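Local atomic coordinates of beta-N-acetylhexosaminidase (Mycobacterium smegmatis, PDB entry 4YYF), a protein that probably hydrolyses terminal non-reducing N-acetyl-D-hexosamine residues from N-acetyl-beta-D-hexosaminides, as a member of glycosyl hydrolase family 3. Residues V201-G213 and V220-L233. The protein carries 1 engineered substitution. Residues are numbered along the deposited sequence; the frame is centred on the assembly and turned at random.
Sequences VLKHFPGHGHASG and VTTPPLDVLMGDDL
In the loop that follows strand 199-205 of this TIM-barrel-type glycosidase domain, just after the KHFPGHG motif, His210 meets Asp232, just past helix 225-229. Its ND1 donates to Asp232 OD2 at 2.7 Å, nearly straight (164°), within the imidazole plane and on the syn side of the carboxylate but somewhat out of its plane, which is turned 71° from the ring. With CG anti to the carbonyl carbon (chi1 -58°), the ring is turned so that ND1 faces Asp232, and CE1 comes to 3.4 Å from Asp231 OD2. Two waters share Asp232 OD2: one ties it to Gly207 O and His210 N, the other to Gly209 N, so a single carboxylate oxygen braces the His208-Ala211 type I turn. As in family 3 N-acetylglucosaminidases, the catalytic Asp-His pair probably lies in the short connection between the two segments, which His208 joins through its bond to Ser215; a bound acetate lies beside His208. Further along, Ser212 grips Thr221 twice: its N gives to Thr221 O (2.8 Å, bent), and its side-chain OG accepts from Thr221 N (2.9 Å). Pro223 CG packs on His210 CB, and Thr222 CG2 abuts Gly207 O. At the barrel end, Leu233 CD2 touches both Phe205 CE2 (3.5 Å) and Pro206 CB (3.6 Å), while Tyr236 meets the Phe205 ring edge-to-face. Pro206, which follows a cis peptide, lays its CB over one face of that ring.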
ATOM      1  N   VAL A 201       1.043   6.661  -0.587  1.00 15.11           N
ATOM      2  CA  VAL A 201       1.849   5.451  -0.388  1.00 14.43           C
ATOM      3  C   VAL A 201       2.832   5.303  -1.552  1.00 17.85           C
ATOM      4  O   VAL A 201       2.421   5.066  -2.681  1.00 18.11           O
ATOM      5  CB  VAL A 201       0.972   4.181  -0.296  1.00 12.91           C
ATOM      6  CG1 VAL A 201       1.841   2.961   0.108  1.00 10.52           C
ATOM      7  CG2 VAL A 201      -0.180   4.367   0.722  1.00 11.75           C
ATOM      8  N   LEU A 202       4.123   5.452  -1.269  1.00 13.12           N
ATOM      9  CA  LEU A 202       5.172   5.301  -2.280  1.00 14.41           C
ATOM     10  C   LEU A 202       5.342   3.824  -2.655  1.00 15.97           C
ATOM     11  O   LEU A 202       5.473   2.978  -1.774  1.00 17.36           O
ATOM     12  CB  LEU A 202       6.495   5.824  -1.721  1.00 14.56           C
ATOM     13  CG  LEU A 202       6.474   7.204  -1.056  1.00 16.42           C
ATOM     14  CD1 LEU A 202       7.827   7.502  -0.416  1.00 17.28           C
ATOM     15  CD2 LEU A 202       6.131   8.287  -2.079  1.00 17.08           C
ATOM     16  N   LYS A 203       5.359   3.502  -3.948  1.00 16.29           N
ATOM     17  CA  LYS A 203       5.432   2.091  -4.370  1.00 14.53           C
ATOM     18  C   LYS A 203       6.245   1.972  -5.671  1.00 17.71           C
ATOM     19  O   LYS A 203       6.352   2.964  -6.396  1.00 20.30           O
ATOM     20  CB  LYS A 203       4.010   1.517  -4.529  1.00 15.77           C
ATOM     21  CG  LYS A 203       3.229   2.075  -5.717  1.00 18.73           C
ATOM     22  CD  LYS A 203       1.725   1.731  -5.599  1.00 15.27           C
ATOM     23  CE  LYS A 203       0.970   2.056  -6.890  1.00 15.18           C
ATOM     24  NZ  LYS A 203      -0.498   1.752  -6.766  1.00 14.43           N
ATOM     25  N   HIS A 204       6.831   0.809  -5.994  1.00 17.47           N
ATOM     26  CA  HIS A 204       6.778  -0.439  -5.224  1.00 15.97           C
ATOM     27  C   HIS A 204       8.194  -0.782  -4.718  1.00 20.23           C
ATOM     28  O   HIS A 204       9.040  -1.233  -5.488  1.00 22.09           O
ATOM     29  CB  HIS A 204       6.262  -1.597  -6.110  1.00 11.44           C
ATOM     30  CG  HIS A 204       4.933  -1.341  -6.760  1.00 15.61           C
ATOM     31  ND1 HIS A 204       4.799  -0.609  -7.935  1.00 19.80           N
ATOM     32  CD2 HIS A 204       3.677  -1.731  -6.435  1.00 13.50           C
ATOM     33  CE1 HIS A 204       3.531  -0.548  -8.273  1.00 18.92           C
ATOM     34  NE2 HIS A 204       2.818  -1.225  -7.378  1.00 18.66           N
ATOM     35  N   PHE A 205       8.447  -0.571  -3.428  1.00 15.49           N
ATOM     36  CA  PHE A 205       9.785  -0.720  -2.832  1.00 15.32           C
ATOM     37  C   PHE A 205      10.302  -2.167  -2.884  1.00 19.44           C
ATOM     38  O   PHE A 205       9.548  -3.111  -2.630  1.00 19.02           O
ATOM     39  CB  PHE A 205       9.714  -0.238  -1.375  1.00 14.11           C
ATOM     40  CG  PHE A 205      11.035  -0.195  -0.656  1.00 16.31           C
ATOM     41  CD1 PHE A 205      11.510  -1.311   0.033  1.00 14.73           C
ATOM     42  CD2 PHE A 205      11.779   0.983  -0.611  1.00 15.59           C
ATOM     43  CE1 PHE A 205      12.723  -1.263   0.724  1.00 16.25           C
ATOM     44  CE2 PHE A 205      12.986   1.033   0.085  1.00 17.10           C
ATOM     45  CZ  PHE A 205      13.455  -0.096   0.755  1.00 15.05           C
ATOM     46  N   PRO A 206      11.606  -2.361  -3.187  1.00 17.77           N
ATOM     47  CA  PRO A 206      12.641  -1.364  -3.505  1.00 17.51           C
ATOM     48  C   PRO A 206      12.752  -1.015  -4.991  1.00 22.08           C
ATOM     49  O   PRO A 206      13.791  -0.501  -5.420  1.00 21.11           O
ATOM     50  CB  PRO A 206      13.921  -2.066  -3.067  1.00 16.19           C
ATOM     51  CG  PRO A 206      13.640  -3.526  -3.380  1.00 17.72           C
ATOM     52  CD  PRO A 206      12.188  -3.698  -2.975  1.00 19.97           C
ATOM     53  N   GLY A 207      11.718  -1.301  -5.775  1.00 18.80           N
ATOM     54  CA  GLY A 207      11.712  -0.864  -7.165  1.00 17.70           C
ATOM     55  C   GLY A 207      11.265  -1.904  -8.176  1.00 18.66           C
ATOM     56  O   GLY A 207      11.961  -2.898  -8.402  1.00 18.97           O
ATOM     57  N   HIS A 208      10.120  -1.660  -8.811  1.00 20.88           N
ATOM     58  CA  HIS A 208       9.553  -2.597  -9.802  1.00 19.39           C
ATOM     59  C   HIS A 208       9.882  -2.130 -11.221  1.00 20.20           C
ATOM     60  O   HIS A 208       9.656  -2.852 -12.201  1.00 19.79           O
ATOM     61  CB  HIS A 208       8.024  -2.676  -9.630  1.00 21.75           C
ATOM     62  CG  HIS A 208       7.403  -3.932 -10.142  1.00 20.89           C
ATOM     63  ND1 HIS A 208       7.588  -4.402 -11.441  1.00 21.44           N
ATOM     64  CD2 HIS A 208       6.578  -4.836  -9.557  1.00 23.98           C
ATOM     65  CE1 HIS A 208       6.926  -5.517 -11.608  1.00 22.45           C
ATOM     66  NE2 HIS A 208       6.297  -5.813 -10.472  1.00 22.44           N
ATOM     67  N   GLY A 209      10.420  -0.916 -11.333  1.00 19.54           N
ATOM     68  CA  GLY A 209      10.616  -0.283 -12.629  1.00 19.96           C
ATOM     69  C   GLY A 209      11.494  -1.048 -13.607  1.00 21.92           C
ATOM     70  O   GLY A 209      11.275  -0.984 -14.814  1.00 22.23           O
ATOM     71  N   HIS A 210      12.492  -1.766 -13.102  1.00 20.44           N
ATOM     72  CA  HIS A 210      13.390  -2.511 -13.994  1.00 23.53           C
ATOM     73  C   HIS A 210      13.274  -4.024 -13.776  1.00 23.84           C
ATOM     74  O   HIS A 210      14.181  -4.772 -14.125  1.00 26.37           O
ATOM     75  CB  HIS A 210      14.847  -2.054 -13.815  1.00 23.52           C
ATOM     76  CG  HIS A 210      15.061  -0.592 -14.073  1.00 28.72           C
ATOM     77  ND1 HIS A 210      15.105   0.346 -13.067  1.00 30.62           N
ATOM     78  CD2 HIS A 210      15.245   0.089 -15.233  1.00 29.56           C
ATOM     79  CE1 HIS A 210      15.314   1.546 -13.591  1.00 27.86           C
ATOM     80  NE2 HIS A 210      15.398   1.413 -14.901  1.00 26.84           N
ATOM     81  N   ALA A 211      12.164  -4.469 -13.194  1.00 22.76           N
ATOM     82  CA  ALA A 211      11.958  -5.903 -12.940  1.00 30.88           C
ATOM     83  C   ALA A 211      11.793  -6.682 -14.249  1.00 28.86           C
ATOM     84  O   ALA A 211      11.458  -6.101 -15.279  1.00 26.27           O
ATOM     85  CB  ALA A 211      10.757  -6.119 -12.037  1.00 31.06           C
ATOM     86  N   SER A 212      12.008  -7.998 -14.200  1.00 32.81           N
ATOM     87  CA  SER A 212      12.044  -8.835 -15.407  1.00 28.00           C
ATOM     88  C   SER A 212      10.690  -9.131 -16.065  1.00 30.75           C
ATOM     89  O   SER A 212      10.638  -9.724 -17.145  1.00 27.99           O
ATOM     90  CB  SER A 212      12.759 -10.157 -15.122  1.00 30.55           C
ATOM     91  OG  SER A 212      12.155 -10.840 -14.043  1.00 26.85           O
ATOM     92  N   GLY A 213       9.594  -8.733 -15.431  1.00 31.05           N
ATOM     93  CA  GLY A 213       8.277  -9.019 -15.980  1.00 28.67           C
ATOM     94  C   GLY A 213       7.179  -8.491 -15.083  1.00 27.82           C
ATOM     95  O   GLY A 213       7.411  -7.577 -14.291  1.00 26.67           O
ATOM     96  N   VAL A 220       9.105 -12.376 -10.546  1.00 26.78           N
ATOM     97  CA  VAL A 220       9.946 -11.447 -11.292  1.00 24.51           C
ATOM     98  C   VAL A 220      11.206 -11.112 -10.486  1.00 27.09           C
ATOM     99  O   VAL A 220      11.215 -11.241  -9.255  1.00 22.45           O
ATOM    100  CB  VAL A 220       9.193 -10.136 -11.648  1.00 24.10           C
ATOM    101  CG1 VAL A 220       7.921 -10.430 -12.428  1.00 26.92           C
ATOM    102  CG2 VAL A 220       8.871  -9.330 -10.395  1.00 19.87           C
ATOM    103  N   THR A 221      12.253 -10.683 -11.192  1.00 28.07           N
ATOM    104  CA  THR A 221      13.541 -10.335 -10.586  1.00 28.61           C
ATOM    105  C   THR A 221      13.968  -8.909 -10.967  1.00 26.17           C
ATOM    106  O   THR A 221      13.792  -8.486 -12.110  1.00 25.01           O
ATOM    107  CB  THR A 221      14.639 -11.323 -11.037  1.00 29.39           C
ATOM    108  OG1 THR A 221      14.221 -12.656 -10.742  1.00 31.05           O
ATOM    109  CG2 THR A 221      15.966 -11.053 -10.319  1.00 26.38           C
ATOM    110  N   THR A 222      14.538  -8.174 -10.016  1.00 24.77           N
ATOM    111  CA  THR A 222      15.064  -6.837 -10.293  1.00 25.24           C
ATOM    112  C   THR A 222      16.560  -6.911 -10.592  1.00 26.92           C
ATOM    113  O   THR A 222      17.171  -7.967 -10.420  1.00 25.61           O
ATOM    114  CB  THR A 222      14.926  -5.945  -9.064  1.00 23.62           C
ATOM    115  OG1 THR A 222      15.816  -6.424  -8.054  1.00 22.83           O
ATOM    116  CG2 THR A 222      13.502  -5.936  -8.539  1.00 21.61           C
ATOM    117  N   PRO A 223      17.165  -5.780 -11.017  1.00 24.36           N
ATOM    118  CA  PRO A 223      18.630  -5.708 -11.002  1.00 25.48           C
ATOM    119  C   PRO A 223      19.133  -5.902  -9.569  1.00 25.11           C
ATOM    120  O   PRO A 223      18.348  -5.749  -8.636  1.00 24.23           O
ATOM    121  CB  PRO A 223      18.908  -4.269 -11.454  1.00 26.95           C
ATOM    122  CG  PRO A 223      17.718  -3.900 -12.280  1.00 28.97           C
ATOM    123  CD  PRO A 223      16.557  -4.573 -11.620  1.00 25.55           C
ATOM    124  N   PRO A 224      20.422  -6.232  -9.387  1.00 27.10           N
ATOM    125  CA  PRO A 224      20.911  -6.464  -8.022  1.00 23.65           C
ATOM    126  C   PRO A 224      20.808  -5.222  -7.144  1.00 25.88           C
ATOM    127  O   PRO A 224      20.731  -4.105  -7.666  1.00 24.62           O
ATOM    128  CB  PRO A 224      22.387  -6.825  -8.231  1.00 25.30           C
ATOM    129  CG  PRO A 224      22.470  -7.304  -9.652  1.00 29.31           C
ATOM    130  CD  PRO A 224      21.460  -6.493 -10.403  1.00 28.98           C
ATOM    131  N   LEU A 225      20.810  -5.420  -5.828  1.00 25.41           N
ATOM    132  CA  LEU A 225      20.697  -4.316  -4.878  1.00 24.54           C
ATOM    133  C   LEU A 225      21.683  -3.182  -5.136  1.00 24.98           C
ATOM    134  O   LEU A 225      21.315  -2.014  -5.047  1.00 21.70           O
ATOM    135  CB  LEU A 225      20.876  -4.823  -3.439  1.00 27.18           C
ATOM    136  CG  LEU A 225      20.863  -3.762  -2.334  1.00 26.23           C
ATOM    137  CD1 LEU A 225      19.526  -3.005  -2.277  1.00 23.11           C
ATOM    138  CD2 LEU A 225      21.198  -4.398  -0.981  1.00 26.21           C
ATOM    139  N   ASP A 226      22.933  -3.510  -5.451  1.00 25.79           N
ATOM    140  CA  ASP A 226      23.915  -2.446  -5.647  1.00 33.84           C
ATOM    141  C   ASP A 226      23.545  -1.567  -6.849  1.00 32.95           C
ATOM    142  O   ASP A 226      23.883  -0.382  -6.884  1.00 31.04           O
ATOM    143  CB  ASP A 226      25.347  -2.988  -5.746  1.00 39.46           C
ATOM    144  CG  ASP A 226      25.621  -3.681  -7.063  1.00 50.60           C
ATOM    145  OD1 ASP A 226      24.903  -4.644  -7.406  1.00 51.36           O
ATOM    146  OD2 ASP A 226      26.565  -3.257  -7.765  1.00 58.99           O
ATOM    147  N   VAL A 227      22.822  -2.136  -7.811  1.00 23.60           N
ATOM    148  CA  VAL A 227      22.302  -1.337  -8.917  1.00 24.33           C
ATOM    149  C   VAL A 227      21.103  -0.503  -8.454  1.00 24.25           C
ATOM    150  O   VAL A 227      20.978   0.670  -8.809  1.00 26.50           O
ATOM    151  CB  VAL A 227      21.921  -2.206 -10.147  1.00 29.22           C
ATOM    152  CG1 VAL A 227      21.286  -1.349 -11.226  1.00 29.89           C
ATOM    153  CG2 VAL A 227      23.145  -2.916 -10.703  1.00 31.40           C
ATOM    154  N   LEU A 228      20.223  -1.099  -7.657  1.00 21.77           N
ATOM    155  CA  LEU A 228      19.046  -0.369  -7.178  1.00 21.14           C
ATOM    156  C   LEU A 228      19.483   0.830  -6.336  1.00 22.05           C
ATOM    157  O   LEU A 228      18.840   1.889  -6.365  1.00 23.11           O
ATOM    158  CB  LEU A 228      18.125  -1.279  -6.353  1.00 20.41           C
ATOM    159  CG  LEU A 228      17.552  -2.516  -7.042  1.00 22.46           C
ATOM    160  CD1 LEU A 228      16.658  -3.301  -6.082  1.00 20.83           C
ATOM    161  CD2 LEU A 228      16.759  -2.123  -8.282  1.00 24.54           C
HETATM  162  N   MSE A 229      20.580   0.659  -5.599  1.00 19.91           N
HETATM  163  CA  MSE A 229      21.093   1.700  -4.698  1.00 26.09           C
HETATM  164  C   MSE A 229      21.381   3.014  -5.402  1.00 29.65           C
HETATM  165  O   MSE A 229      21.243   4.074  -4.798  1.00 31.14           O
HETATM  166  CB  MSE A 229      22.369   1.246  -3.984  1.00 26.29           C
HETATM  167  CG  MSE A 229      22.144   0.229  -2.899  1.00 30.41           C
HETATM  168 SE   MSE A 229      21.155   0.928  -1.363  0.69 35.86          SE
HETATM  169  CE  MSE A 229      21.813  -0.481  -0.193  1.00 69.59           C
ATOM    170  N   GLY A 230      21.784   2.946  -6.669  1.00 27.21           N
ATOM    171  CA  GLY A 230      22.121   4.154  -7.409  1.00 30.03           C
ATOM    172  C   GLY A 230      21.037   4.662  -8.347  1.00 30.34           C
ATOM    173  O   GLY A 230      21.244   5.634  -9.069  1.00 30.55           O
ATOM    174  N   ASP A 231      19.872   4.020  -8.332  1.00 28.18           N
ATOM    175  CA  ASP A 231      18.837   4.304  -9.325  1.00 29.88           C
ATOM    176  C   ASP A 231      17.436   4.221  -8.715  1.00 22.56           C
ATOM    177  O   ASP A 231      16.862   5.230  -8.268  1.00 21.98           O
ATOM    178  CB  ASP A 231      18.995   3.311 -10.492  1.00 34.76           C
ATOM    179  CG  ASP A 231      18.208   3.702 -11.727  1.00 41.18           C
ATOM    180  OD1 ASP A 231      17.527   4.744 -11.715  1.00 42.97           O
ATOM    181  OD2 ASP A 231      18.292   2.965 -12.732  1.00 42.08           O
ATOM    182  N   ASP A 232      16.895   3.012  -8.679  1.00 21.55           N
ATOM    183  CA  ASP A 232      15.527   2.794  -8.220  1.00 19.17           C
ATOM    184  C   ASP A 232      15.251   3.281  -6.793  1.00 18.61           C
ATOM    185  O   ASP A 232      14.136   3.687  -6.477  1.00 19.64           O
ATOM    186  CB  ASP A 232      15.158   1.306  -8.342  1.00 24.76           C
ATOM    187  CG  ASP A 232      15.474   0.728  -9.724  1.00 26.17           C
ATOM    188  OD1 ASP A 232      16.658   0.781 -10.133  1.00 26.00           O
ATOM    189  OD2 ASP A 232      14.542   0.226 -10.400  1.00 26.36           O
ATOM    190  N   LEU A 233      16.256   3.232  -5.928  1.00 17.83           N
ATOM    191  CA  LEU A 233      16.041   3.564  -4.520  1.00 17.43           C
ATOM    192  C   LEU A 233      16.199   5.053  -4.251  1.00 21.35           C
ATOM    193  O   LEU A 233      15.874   5.527  -3.166  1.00 22.01           O
ATOM    194  CB  LEU A 233      17.004   2.769  -3.618  1.00 17.91           C
ATOM    195  CG  LEU A 233      16.589   1.315  -3.398  1.00 16.65           C
ATOM    196  CD1 LEU A 233      17.703   0.498  -2.759  1.00 17.88           C
ATOM    197  CD2 LEU A 233      15.320   1.242  -2.549  1.00 19.19           C
TER
HETATM  198  O   HOH W   1      13.560  -2.493 -10.542  1.00 22.80           O
HETATM  199  O   HOH W   2      12.055   1.276  -9.916  1.00 17.31           O
HETATM  200  O   HOH W   3      15.914  -7.786 -14.140  1.00 42.75           O